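Branched-chain-amino-acid aminotransferase (PDB 6JIF) catalyses the pyridoxal-phosphate-dependent transfer of amino groups between branched-chain amino acids and 2-oxo acids. Local coordinates at residues L93-Q104 and V115-K125; Y35-L43 and G54-L62. All blocks are in the same frame, centred on the assembly; numbering follows the deposited sequence.

Overall arrangement
Contact 2 comes first along the chain. Segment 35-43 leads into strand 41-47, the chain turns back, and strand 50-57 returns beside it, so that the contact closes a beta hairpin at one margin, within this chain, of the antiparallel sheet. Strand 76-85 and strand 91-94 then add to the same sheet, and contact 1 follows, closing the connection between helix 96-109 and helix 117-130. The two contacts are in series, neither nested nor crossed, with centres about 18 Å apart. They nevertheless meet, because Y42 of the hairpin packs on A123 of helix 117-130. Contact 1 ties the helix pair to the sheet and the cofactor site; contact 2 reaches the second subunit.

Contact 1: residues L93-Q104 and V115-K125. With PLP (pyridoxal-5'-phosphate), chain D.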
loop_
_atom_site.group_PDB
_atom_site.type_symbol
_atom_site.label_atom_id
_atom_site.label_comp_id
_atom_site.label_asym_id
_atom_site.label_seq_id
_atom_site.Cartn_x
_atom_site.Cartn_y
_atom_site.Cartn_z
ATOM N N LEU B 93 -21.907 18.688 9.962
ATOM C CA LEU B 93 -20.816 17.944 9.347
ATOM C C LEU B 93 -19.514 18.413 9.999
ATOM O O LEU B 93 -19.178 19.592 9.910
ATOM C CB LEU B 93 -20.839 18.226 7.843
ATOM C CG LEU B 93 -19.807 17.616 6.933
ATOM C CD1 LEU B 93 -20.010 16.118 7.012
ATOM C CD2 LEU B 93 -20.053 18.117 5.516
ATOM N N PHE B 94 -18.736 17.495 10.587
ATOM C CA PHE B 94 -17.631 17.875 11.486
ATOM C C PHE B 94 -16.300 18.032 10.733
ATOM O O PHE B 94 -15.725 17.043 10.280
ATOM C CB PHE B 94 -17.499 16.832 12.611
ATOM C CG PHE B 94 -16.460 17.185 13.652
ATOM C CD1 PHE B 94 -16.705 18.171 14.611
ATOM C CD2 PHE B 94 -15.220 16.536 13.653
ATOM C CE1 PHE B 94 -15.765 18.499 15.580
ATOM C CE2 PHE B 94 -14.245 16.877 14.620
ATOM C CZ PHE B 94 -14.517 17.829 15.582
ATOM N N ARG B 95 -15.773 19.298 10.677
ATOM C CA ARG B 95 -14.427 19.649 10.193
ATOM C C ARG B 95 -14.084 19.063 8.822
ATOM O O ARG B 95 -12.961 18.581 8.619
ATOM C CB ARG B 95 -13.382 19.231 11.233
ATOM C CG ARG B 95 -13.662 19.925 12.594
ATOM C CD ARG B 95 -12.414 19.984 13.418
ATOM N NE ARG B 95 -11.514 21.065 13.039
ATOM C CZ ARG B 95 -10.331 21.280 13.615
ATOM N NH1 ARG B 95 -9.896 20.501 14.629
ATOM N NH2 ARG B 95 -9.619 22.336 13.249
ATOM N N PRO B 96 -14.991 19.108 7.848
ATOM C CA PRO B 96 -14.657 18.524 6.548
ATOM C C PRO B 96 -13.516 19.243 5.826
ATOM O O PRO B 96 -12.839 18.626 4.992
ATOM C CB PRO B 96 -15.964 18.655 5.765
ATOM C CG PRO B 96 -16.641 19.788 6.359
ATOM C CD PRO B 96 -16.343 19.720 7.848
ATOM N N ASP B 97 -13.304 20.524 6.122
ATOM C CA ASP B 97 -12.153 21.230 5.583
ATOM C C ASP B 97 -10.853 20.535 5.965
ATOM O O ASP B 97 -9.909 20.494 5.178
ATOM C CB ASP B 97 -12.174 22.678 6.054
ATOM C CG ASP B 97 -11.951 22.836 7.567
ATOM O OD1 ASP B 97 -12.701 22.168 8.346
ATOM O OD2 ASP B 97 -11.112 23.708 7.961
ATOM N N GLN B 98 -10.767 19.986 7.193
ATOM C CA GLN B 98 -9.521 19.295 7.590
ATOM C C GLN B 98 -9.316 18.012 6.798
ATOM O O GLN B 98 -8.163 17.654 6.466
ATOM C CB GLN B 98 -9.520 18.991 9.103
ATOM C CG GLN B 98 -9.364 20.253 9.954
ATOM C CD GLN B 98 -8.058 20.928 9.709
ATOM O OE1 GLN B 98 -6.988 20.282 9.628
ATOM N NE2 GLN B 98 -8.123 22.232 9.525
ATOM N N ASN B 99 -10.408 17.289 6.500
ATOM C CA ASN B 99 -10.301 16.142 5.620
ATOM C C ASN B 99 -9.817 16.556 4.246
ATOM O O ASN B 99 -8.993 15.868 3.640
ATOM C CB ASN B 99 -11.656 15.470 5.477
ATOM C CG ASN B 99 -12.118 14.937 6.795
ATOM O OD1 ASN B 99 -12.838 15.630 7.509
ATOM N ND2 ASN B 99 -11.622 13.766 7.182
ATOM N N ALA B 100 -10.365 17.650 3.723
ATOM C CA ALA B 100 -9.932 18.127 2.405
ATOM C C ALA B 100 -8.437 18.404 2.392
ATOM O O ALA B 100 -7.739 17.996 1.463
ATOM C CB ALA B 100 -10.680 19.388 1.980
ATOM N N LEU B 101 -7.931 19.083 3.423
ATOM C CA LEU B 101 -6.504 19.413 3.462
ATOM C C LEU B 101 -5.658 18.140 3.501
ATOM O O LEU B 101 -4.658 17.988 2.779
ATOM C CB LEU B 101 -6.194 20.304 4.681
ATOM C CG LEU B 101 -6.742 21.743 4.570
ATOM C CD1 LEU B 101 -6.892 22.498 5.940
ATOM C CD2 LEU B 101 -5.911 22.607 3.588
ATOM N N ARG B 102 -6.052 17.201 4.361
ATOM C CA ARG B 102 -5.265 15.989 4.466
ATOM C C ARG B 102 -5.306 15.197 3.175
ATOM O O ARG B 102 -4.307 14.594 2.780
ATOM C CB ARG B 102 -5.725 15.113 5.640
ATOM C CG ARG B 102 -4.747 13.933 5.840
ATOM C CD ARG B 102 -5.051 13.256 7.239
ATOM N NE ARG B 102 -6.426 12.717 7.234
ATOM C CZ ARG B 102 -7.090 12.323 8.322
ATOM N NH1 ARG B 102 -6.504 12.441 9.488
ATOM N NH2 ARG B 102 -8.318 11.803 8.224
ATOM N N MET B 103 -6.458 15.146 2.518
ATOM C CA MET B 103 -6.490 14.375 1.298
ATOM C C MET B 103 -5.659 15.048 0.216
ATOM O O MET B 103 -5.093 14.363 -0.628
ATOM C CB MET B 103 -7.928 14.152 0.831
ATOM C CG MET B 103 -8.064 12.857 0.007
ATOM S SD MET B 103 -9.745 12.479 -0.555
ATOM C CE MET B 103 -9.820 13.760 -1.822
ATOM N N GLN B 104 -5.611 16.383 0.202
ATOM C CA GLN B 104 -4.703 17.044 -0.735
ATOM C C GLN B 104 -3.270 16.576 -0.505
ATOM O O GLN B 104 -2.534 16.298 -1.463
ATOM C CB GLN B 104 -4.840 18.563 -0.615
ATOM C CG GLN B 104 -6.225 19.074 -1.058
ATOM C CD GLN B 104 -6.673 20.384 -0.448
ATOM O OE1 GLN B 104 -5.921 21.071 0.281
ATOM N NE2 GLN B 104 -7.914 20.760 -0.756
ATOM N N VAL B 115 -8.219 17.392 -5.017
ATOM C CA VAL B 115 -9.571 17.935 -4.997
ATOM C C VAL B 115 -9.509 19.184 -4.134
ATOM O O VAL B 115 -9.152 19.091 -2.955
ATOM C CB VAL B 115 -10.574 16.917 -4.440
ATOM C CG1 VAL B 115 -12.030 17.487 -4.448
ATOM C CG2 VAL B 115 -10.495 15.641 -5.241
ATOM N N ASP B 116 -9.832 20.346 -4.729
ATOM C CA ASP B 116 -9.767 21.586 -3.963
ATOM C C ASP B 116 -10.843 21.591 -2.872
ATOM O O ASP B 116 -11.832 20.861 -2.910
ATOM C CB ASP B 116 -9.884 22.819 -4.871
ATOM C CG ASP B 116 -11.206 22.901 -5.592
ATOM O OD1 ASP B 116 -12.219 23.408 -5.011
ATOM O OD2 ASP B 116 -11.226 22.487 -6.773
ATOM N N THR B 117 -10.597 22.417 -1.865
ATOM C CA THR B 117 -11.362 22.333 -0.629
ATOM C C THR B 117 -12.847 22.630 -0.838
ATOM O O THR B 117 -13.707 21.939 -0.284
ATOM C CB THR B 117 -10.752 23.297 0.386
ATOM O OG1 THR B 117 -9.451 22.836 0.709
ATOM C CG2 THR B 117 -11.642 23.361 1.675
ATOM N N GLU B 118 -13.183 23.627 -1.663
ATOM C CA GLU B 118 -14.611 23.944 -1.789
ATOM C C GLU B 118 -15.333 22.860 -2.578
ATOM O O GLU B 118 -16.419 22.444 -2.186
ATOM C CB GLU B 118 -14.836 25.336 -2.399
ATOM C CG GLU B 118 -14.489 26.473 -1.400
ATOM C CD GLU B 118 -15.123 26.268 0.018
ATOM O OE1 GLU B 118 -16.376 26.216 0.150
ATOM O OE2 GLU B 118 -14.359 26.140 1.012
ATOM N N GLN B 119 -14.686 22.306 -3.619
ATOM C CA GLN B 119 -15.223 21.139 -4.326
ATOM C C GLN B 119 -15.439 19.960 -3.370
ATOM O O GLN B 119 -16.500 19.301 -3.374
ATOM C CB GLN B 119 -14.268 20.778 -5.468
ATOM C CG GLN B 119 -14.562 19.520 -6.329
ATOM C CD GLN B 119 -13.463 19.228 -7.442
ATOM O OE1 GLN B 119 -12.430 19.934 -7.548
ATOM N NE2 GLN B 119 -13.711 18.191 -8.262
ATOM N N PHE B 120 -14.423 19.681 -2.541
ATOM C CA PHE B 120 -14.490 18.567 -1.609
ATOM C C PHE B 120 -15.665 18.730 -0.659
ATOM O O PHE B 120 -16.487 17.814 -0.510
ATOM C CB PHE B 120 -13.150 18.464 -0.860
ATOM C CG PHE B 120 -13.053 17.295 0.111
ATOM C CD1 PHE B 120 -13.568 17.416 1.419
ATOM C CD2 PHE B 120 -12.467 16.108 -0.259
ATOM C CE1 PHE B 120 -13.465 16.369 2.334
ATOM C CE2 PHE B 120 -12.370 15.055 0.628
ATOM C CZ PHE B 120 -12.849 15.173 1.919
ATOM N N ILE B 121 -15.771 19.901 -0.016
ATOM C CA ILE B 121 -16.797 20.081 1.010
ATOM C C ILE B 121 -18.184 20.052 0.393
ATOM O O ILE B 121 -19.092 19.419 0.943
ATOM C CB ILE B 121 -16.547 21.368 1.817
ATOM C CG1 ILE B 121 -15.187 21.299 2.526
ATOM C CG2 ILE B 121 -17.739 21.663 2.743
ATOM C CD1 ILE B 121 -14.878 22.543 3.355
ATOM N N GLU B 122 -18.357 20.681 -0.788
ATOM C CA GLU B 122 -19.643 20.659 -1.479
ATOM C C GLU B 122 -20.051 19.239 -1.858
ATOM O O GLU B 122 -21.232 18.888 -1.769
ATOM C CB GLU B 122 -19.610 21.541 -2.739
ATOM C CG GLU B 122 -19.636 23.028 -2.431
ATOM C CD GLU B 122 -20.746 23.465 -1.469
ATOM O OE1 GLU B 122 -21.905 22.993 -1.556
ATOM O OE2 GLU B 122 -20.451 24.320 -0.614
ATOM N N ALA B 123 -19.105 18.414 -2.290
ATOM C CA ALA B 123 -19.441 17.027 -2.599
ATOM C C ALA B 123 -19.907 16.295 -1.352
ATOM O O ALA B 123 -20.869 15.509 -1.396
ATOM C CB ALA B 123 -18.246 16.289 -3.198
ATOM N N CYS B 124 -19.220 16.527 -0.238
ATOM C CA CYS B 124 -19.620 15.872 1.008
ATOM C C CYS B 124 -21.015 16.288 1.408
ATOM O O CYS B 124 -21.838 15.438 1.794
ATOM C CB CYS B 124 -18.651 16.200 2.133
ATOM S SG CYS B 124 -16.991 15.482 1.992
ATOM N N LYS B 125 -21.299 17.598 1.328
ATOM C CA LYS B 125 -22.625 18.109 1.681
ATOM C C LYS B 125 -23.705 17.526 0.780
ATOM O O LYS B 125 -24.776 17.148 1.257
ATOM C CB LYS B 125 -22.657 19.643 1.620
ATOM C CG LYS B 125 -21.816 20.318 2.693
ATOM C CD LYS B 125 -21.841 21.807 2.557
ATOM C CE LYS B 125 -23.132 22.392 3.098
ATOM N NZ LYS B 125 -23.075 23.814 2.741
HETATM N N1 PLP D . -3.919 6.898 12.995
HETATM C C2 PLP D . -3.928 6.229 11.808
HETATM C C2A PLP D . -2.776 5.314 11.539
HETATM C C3 PLP D . -4.943 6.448 10.875
HETATM O O3 PLP D . -4.901 5.806 9.665
HETATM C C4 PLP D . -6.002 7.340 11.186
HETATM C C4A PLP D . -7.013 7.762 10.136
HETATM C C5 PLP D . -5.951 7.985 12.438
HETATM C C6 PLP D . -4.912 7.761 13.291
HETATM C C5A PLP D . -7.015 8.896 12.964
HETATM O O4P PLP D . -7.267 9.929 12.088
HETATM P P PLP D . -8.634 10.737 12.239
HETATM O O1P PLP D . -8.761 11.263 13.649
HETATM O O2P PLP D . -8.425 11.888 11.244
HETATM O O3P PLP D . -9.842 9.860 11.922
HETATM O O HOH W 1 -8.949 17.055 -0.978
#
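F120 projects from helix 117-125 into helix 96-104 as a knob in the hole formed by P96, N99, A100 and M103. Its CG lies anti to the backbone N (chi1 -177°), which carries the ring across to the other helix. A100 CA stands over the centre of one ring face, and A100 CB comes within 3.5 Å of F120 CD1; the small alanine lets the helices approach to 9.1 Å between axes. M103 lies at the edge of the ring: its chain bends at chi3 and brings CE 3.8 Å from F120 CE2, with SD also edge-on in a Met-aromatic contact. The same methyl reaches V115 CG2.

Further apolar packing runs down the pair. The extended end of I121, CD1, lies against D97 CA at 3.8 Å. L93, at the strand end just before helix 96-104, rests CD2 on C124 CB and K125 CG, a branched apolar side chain suiting this buried place.

Polar contacts gather at the other end. Q104 NE2 gives both its hydrogens, to V115 O and T117 OG1, each bond 3.0 Å long and close to the amide plane, a grip that should fix the amide's rotation. A water donates to both A100 O and V115 O, bridging the two backbones beside the Q104 bonds. D116, the N-cap, accepts from Q119 N through OD1.

On another side of helix 96-104, R102 NH1 donates to PLP O2P at 2.7 Å, with a weak bond from NH2; E79 and P265 O hold the guanidinium too. N99 turns its amide to E79, so a common carboxylate joins it to R102. F120 and C124 touch M81 of strand 76-85, seating the pair on the sheet, while R102 contributes to the PLP site of a class IV aminotransferase.

Contact 2: residues Y35-L43 and G54-L62; sequences YIKTDKRYL and GTLTEDNVL
R41 and T57 face each other as a hydrogen-bonded antiparallel pair, R41 N giving to T57 O at 2.9 Å and T57 N to R41 O at 2.8 Å. L43 and T55 repeat the pattern, with Y42 and L56 the non-hydrogen-bonded pair between.

The side chain of R41 leaves CB with CG between the backbone N and the carbonyl carbon (chi1 58°), then bends twice, folding back over the 57-60 turn. CG lies 4.0 Å from T57 CG2; CD lies near both T57 O and D59 O, 3.2 Å from the latter. NE, and the rest of the guanidinium with it, lays one face on N60 CB. At the tip NH1 donates to T38 O at 2.9 Å, and NH2, with a weak bond to T38 O as well, makes a salt bridge with E66 of the second subunit. A methionine in place of R41 would probably leave that carboxylate without its charged mate and T38 O without its donor.

E66 of the second subunit is also bound by Y35 OH, which accepts from N60 ND2 at 3.1 Å, nearly straight (170°). T57 OG1 accepts from D59 N (ST turn) and D59 OD1 from V61 N (Asx turn). G54 suits its place because a CB would strike Y42 OH and, at these backbone angles, the carbonyl O of the residue before.

Y42 and L56 share a face packed on helix 117-130, at V127 and A130; strand 164-174 flanks strand 41-47, and L62, on strand 61-65, pairs in an antiparallel ladder with a strand of the second subunit.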
loop_
_atom_site.group_PDB
_atom_site.type_symbol
_atom_site.label_atom_id
_atom_site.label_comp_id
_atom_site.label_asym_id
_atom_site.label_seq_id
_atom_site.Cartn_x
_atom_site.Cartn_y
_atom_site.Cartn_z
ATOM N N TYR B 35 -20.397 -1.810 6.664
ATOM C CA TYR B 35 -20.882 -1.321 5.387
ATOM C C TYR B 35 -22.358 -1.643 5.242
ATOM O O TYR B 35 -22.764 -2.795 5.416
ATOM C CB TYR B 35 -20.112 -1.926 4.215
ATOM C CG TYR B 35 -20.596 -1.316 2.895
ATOM C CD1 TYR B 35 -21.721 -1.828 2.242
ATOM C CD2 TYR B 35 -19.946 -0.226 2.324
ATOM C CE1 TYR B 35 -22.159 -1.300 1.057
ATOM C CE2 TYR B 35 -20.384 0.314 1.152
ATOM C CZ TYR B 35 -21.490 -0.223 0.522
ATOM O OH TYR B 35 -21.921 0.319 -0.672
ATOM N N ILE B 36 -23.148 -0.613 4.912
ATOM C CA ILE B 36 -24.549 -0.726 4.522
ATOM C C ILE B 36 -24.719 0.117 3.259
ATOM O O ILE B 36 -24.132 1.196 3.151
ATOM C CB ILE B 36 -25.464 -0.237 5.660
ATOM C CG1 ILE B 36 -25.524 -1.281 6.797
ATOM C CG2 ILE B 36 -26.879 0.049 5.166
ATOM C CD1 ILE B 36 -25.614 -0.665 8.206
ATOM N N LYS B 37 -25.477 -0.379 2.276
ATOM C CA LYS B 37 -25.624 0.367 1.015
ATOM C C LYS B 37 -26.688 1.458 1.172
ATOM O O LYS B 37 -27.871 1.176 1.414
ATOM C CB LYS B 37 -25.940 -0.558 -0.154
ATOM C CG LYS B 37 -26.095 0.150 -1.489
ATOM C CD LYS B 37 -26.668 -0.820 -2.514
ATOM C CE LYS B 37 -26.707 -0.178 -3.874
ATOM N NZ LYS B 37 -27.297 -1.114 -4.874
ATOM N N THR B 38 -26.238 2.700 1.094
ATOM C CA THR B 38 -27.102 3.858 1.121
ATOM C C THR B 38 -27.538 4.188 -0.309
ATOM O O THR B 38 -27.121 3.544 -1.273
ATOM C CB THR B 38 -26.366 5.010 1.824
ATOM O OG1 THR B 38 -25.090 5.183 1.211
ATOM C CG2 THR B 38 -26.185 4.668 3.329
ATOM N N ASP B 39 -28.345 5.232 -0.445
ATOM C CA ASP B 39 -29.087 5.488 -1.678
ATOM C C ASP B 39 -28.202 6.036 -2.797
ATOM O O ASP B 39 -28.251 5.533 -3.922
ATOM C CB ASP B 39 -30.211 6.459 -1.395
ATOM C CG ASP B 39 -31.336 5.818 -0.635
ATOM O OD1 ASP B 39 -31.405 4.565 -0.578
ATOM O OD2 ASP B 39 -32.140 6.571 -0.081
ATOM N N LYS B 40 -27.413 7.082 -2.524
ATOM C CA LYS B 40 -26.613 7.737 -3.566
ATOM C C LYS B 40 -25.193 7.948 -3.086
ATOM O O LYS B 40 -24.946 8.224 -1.909
ATOM C CB LYS B 40 -27.175 9.124 -3.982
ATOM C CG LYS B 40 -28.631 9.200 -4.255
ATOM C CD LYS B 40 -28.909 9.111 -5.723
ATOM C CE LYS B 40 -30.247 9.770 -6.068
ATOM N NZ LYS B 40 -30.646 9.430 -7.435
ATOM N N ARG B 41 -24.264 7.906 -4.018
ATOM C CA ARG B 41 -22.895 8.282 -3.720
ATOM C C ARG B 41 -22.427 9.270 -4.775
ATOM O O ARG B 41 -23.022 9.387 -5.838
ATOM C CB ARG B 41 -21.915 7.044 -3.629
ATOM C CG ARG B 41 -21.804 6.138 -4.871
ATOM C CD ARG B 41 -22.918 5.087 -4.922
ATOM N NE ARG B 41 -22.885 4.290 -3.690
ATOM C CZ ARG B 41 -23.953 3.935 -2.977
ATOM N NH1 ARG B 41 -25.183 4.253 -3.380
ATOM N NH2 ARG B 41 -23.771 3.252 -1.840
ATOM N N TYR B 42 -21.404 10.034 -4.414
ATOM C CA TYR B 42 -20.740 10.939 -5.349
ATOM C C TYR B 42 -19.680 10.234 -6.187
ATOM O O TYR B 42 -18.876 9.421 -5.684
ATOM C CB TYR B 42 -20.092 12.074 -4.558
ATOM C CG TYR B 42 -19.471 13.128 -5.393
ATOM C CD1 TYR B 42 -20.211 14.167 -5.849
ATOM C CD2 TYR B 42 -18.099 13.117 -5.649
ATOM C CE1 TYR B 42 -19.628 15.183 -6.615
ATOM C CE2 TYR B 42 -17.495 14.120 -6.410
ATOM C CZ TYR B 42 -18.274 15.146 -6.888
ATOM O OH TYR B 42 -17.744 16.169 -7.630
ATOM N N LEU B 43 -19.616 10.614 -7.457
ATOM C CA LEU B 43 -18.656 10.016 -8.373
ATOM C C LEU B 43 -18.160 11.085 -9.350
ATOM O O LEU B 43 -18.962 11.745 -10.011
ATOM C CB LEU B 43 -19.291 8.850 -9.135
ATOM C CG LEU B 43 -18.416 8.059 -10.119
ATOM C CD1 LEU B 43 -17.316 7.265 -9.435
ATOM C CD2 LEU B 43 -19.352 7.144 -10.875
ATOM N N GLY B 54 -18.860 15.996 -11.577
ATOM C CA GLY B 54 -19.336 15.086 -10.571
ATOM C C GLY B 54 -20.830 14.842 -10.702
ATOM O O GLY B 54 -21.586 15.657 -11.220
ATOM N N THR B 55 -21.258 13.698 -10.175
ATOM C CA THR B 55 -22.656 13.304 -10.234
ATOM C C THR B 55 -22.973 12.491 -8.980
ATOM O O THR B 55 -22.071 12.009 -8.281
ATOM C CB THR B 55 -22.898 12.480 -11.496
ATOM O OG1 THR B 55 -24.295 12.348 -11.739
ATOM C CG2 THR B 55 -22.265 11.082 -11.359
ATOM N N LEU B 56 -24.261 12.353 -8.685
ATOM C CA LEU B 56 -24.693 11.406 -7.664
ATOM C C LEU B 56 -25.289 10.193 -8.357
ATOM O O LEU B 56 -26.178 10.332 -9.201
ATOM C CB LEU B 56 -25.696 12.017 -6.690
ATOM C CG LEU B 56 -25.229 13.181 -5.810
ATOM C CD1 LEU B 56 -26.434 13.827 -5.156
ATOM C CD2 LEU B 56 -24.182 12.724 -4.793
ATOM N N THR B 57 -24.817 9.001 -7.984
ATOM C CA THR B 57 -25.239 7.775 -8.649
ATOM C C THR B 57 -25.712 6.768 -7.612
ATOM O O THR B 57 -25.310 6.825 -6.454
ATOM C CB THR B 57 -24.116 7.162 -9.489
ATOM O OG1 THR B 57 -24.576 5.950 -10.110
ATOM C CG2 THR B 57 -22.887 6.860 -8.657
ATOM N N GLU B 58 -26.597 5.860 -8.034
ATOM C CA GLU B 58 -27.062 4.785 -7.161
ATOM C C GLU B 58 -26.189 3.543 -7.217
ATOM O O GLU B 58 -26.394 2.636 -6.415
ATOM C CB GLU B 58 -28.480 4.383 -7.517
ATOM C CG GLU B 58 -29.438 5.517 -7.424
ATOM C CD GLU B 58 -30.846 5.064 -7.704
ATOM O OE1 GLU B 58 -31.282 4.046 -7.110
ATOM O OE2 GLU B 58 -31.507 5.711 -8.546
ATOM N N ASP B 59 -25.226 3.479 -8.126
ATOM C CA ASP B 59 -24.446 2.276 -8.355
ATOM C C ASP B 59 -23.307 2.210 -7.353
ATOM O O ASP B 59 -22.407 3.055 -7.399
ATOM C CB ASP B 59 -23.894 2.276 -9.791
ATOM C CG ASP B 59 -23.278 0.933 -10.219
ATOM O OD1 ASP B 59 -23.335 -0.048 -9.458
ATOM O OD2 ASP B 59 -22.738 0.854 -11.348
ATOM N N ASN B 60 -23.307 1.192 -6.477
ATOM C CA ASN B 60 -22.201 1.022 -5.553
ATOM C C ASN B 60 -21.136 0.047 -6.064
ATOM O O ASN B 60 -20.278 -0.389 -5.277
ATOM C CB ASN B 60 -22.729 0.587 -4.177
ATOM C CG ASN B 60 -23.116 -0.890 -4.124
ATOM O OD1 ASN B 60 -23.463 -1.519 -5.142
ATOM N ND2 ASN B 60 -23.090 -1.446 -2.912
ATOM N N VAL B 61 -21.158 -0.282 -7.365
ATOM C CA VAL B 61 -20.123 -1.085 -8.015
ATOM C C VAL B 61 -19.305 -0.144 -8.892
ATOM O O VAL B 61 -19.882 0.660 -9.637
ATOM C CB VAL B 61 -20.728 -2.208 -8.860
ATOM C CG1 VAL B 61 -19.603 -3.103 -9.410
ATOM C CG2 VAL B 61 -21.746 -2.965 -8.031
ATOM N N LEU B 62 -17.979 -0.163 -8.717
ATOM C CA LEU B 62 -17.046 0.608 -9.543
ATOM C C LEU B 62 -16.637 -0.273 -10.720
ATOM O O LEU B 62 -16.483 -1.493 -10.586
ATOM C CB LEU B 62 -15.801 1.059 -8.747
ATOM C CG LEU B 62 -15.979 2.076 -7.602
ATOM C CD1 LEU B 62 -14.710 2.245 -6.746
ATOM C CD2 LEU B 62 -16.338 3.378 -8.200
#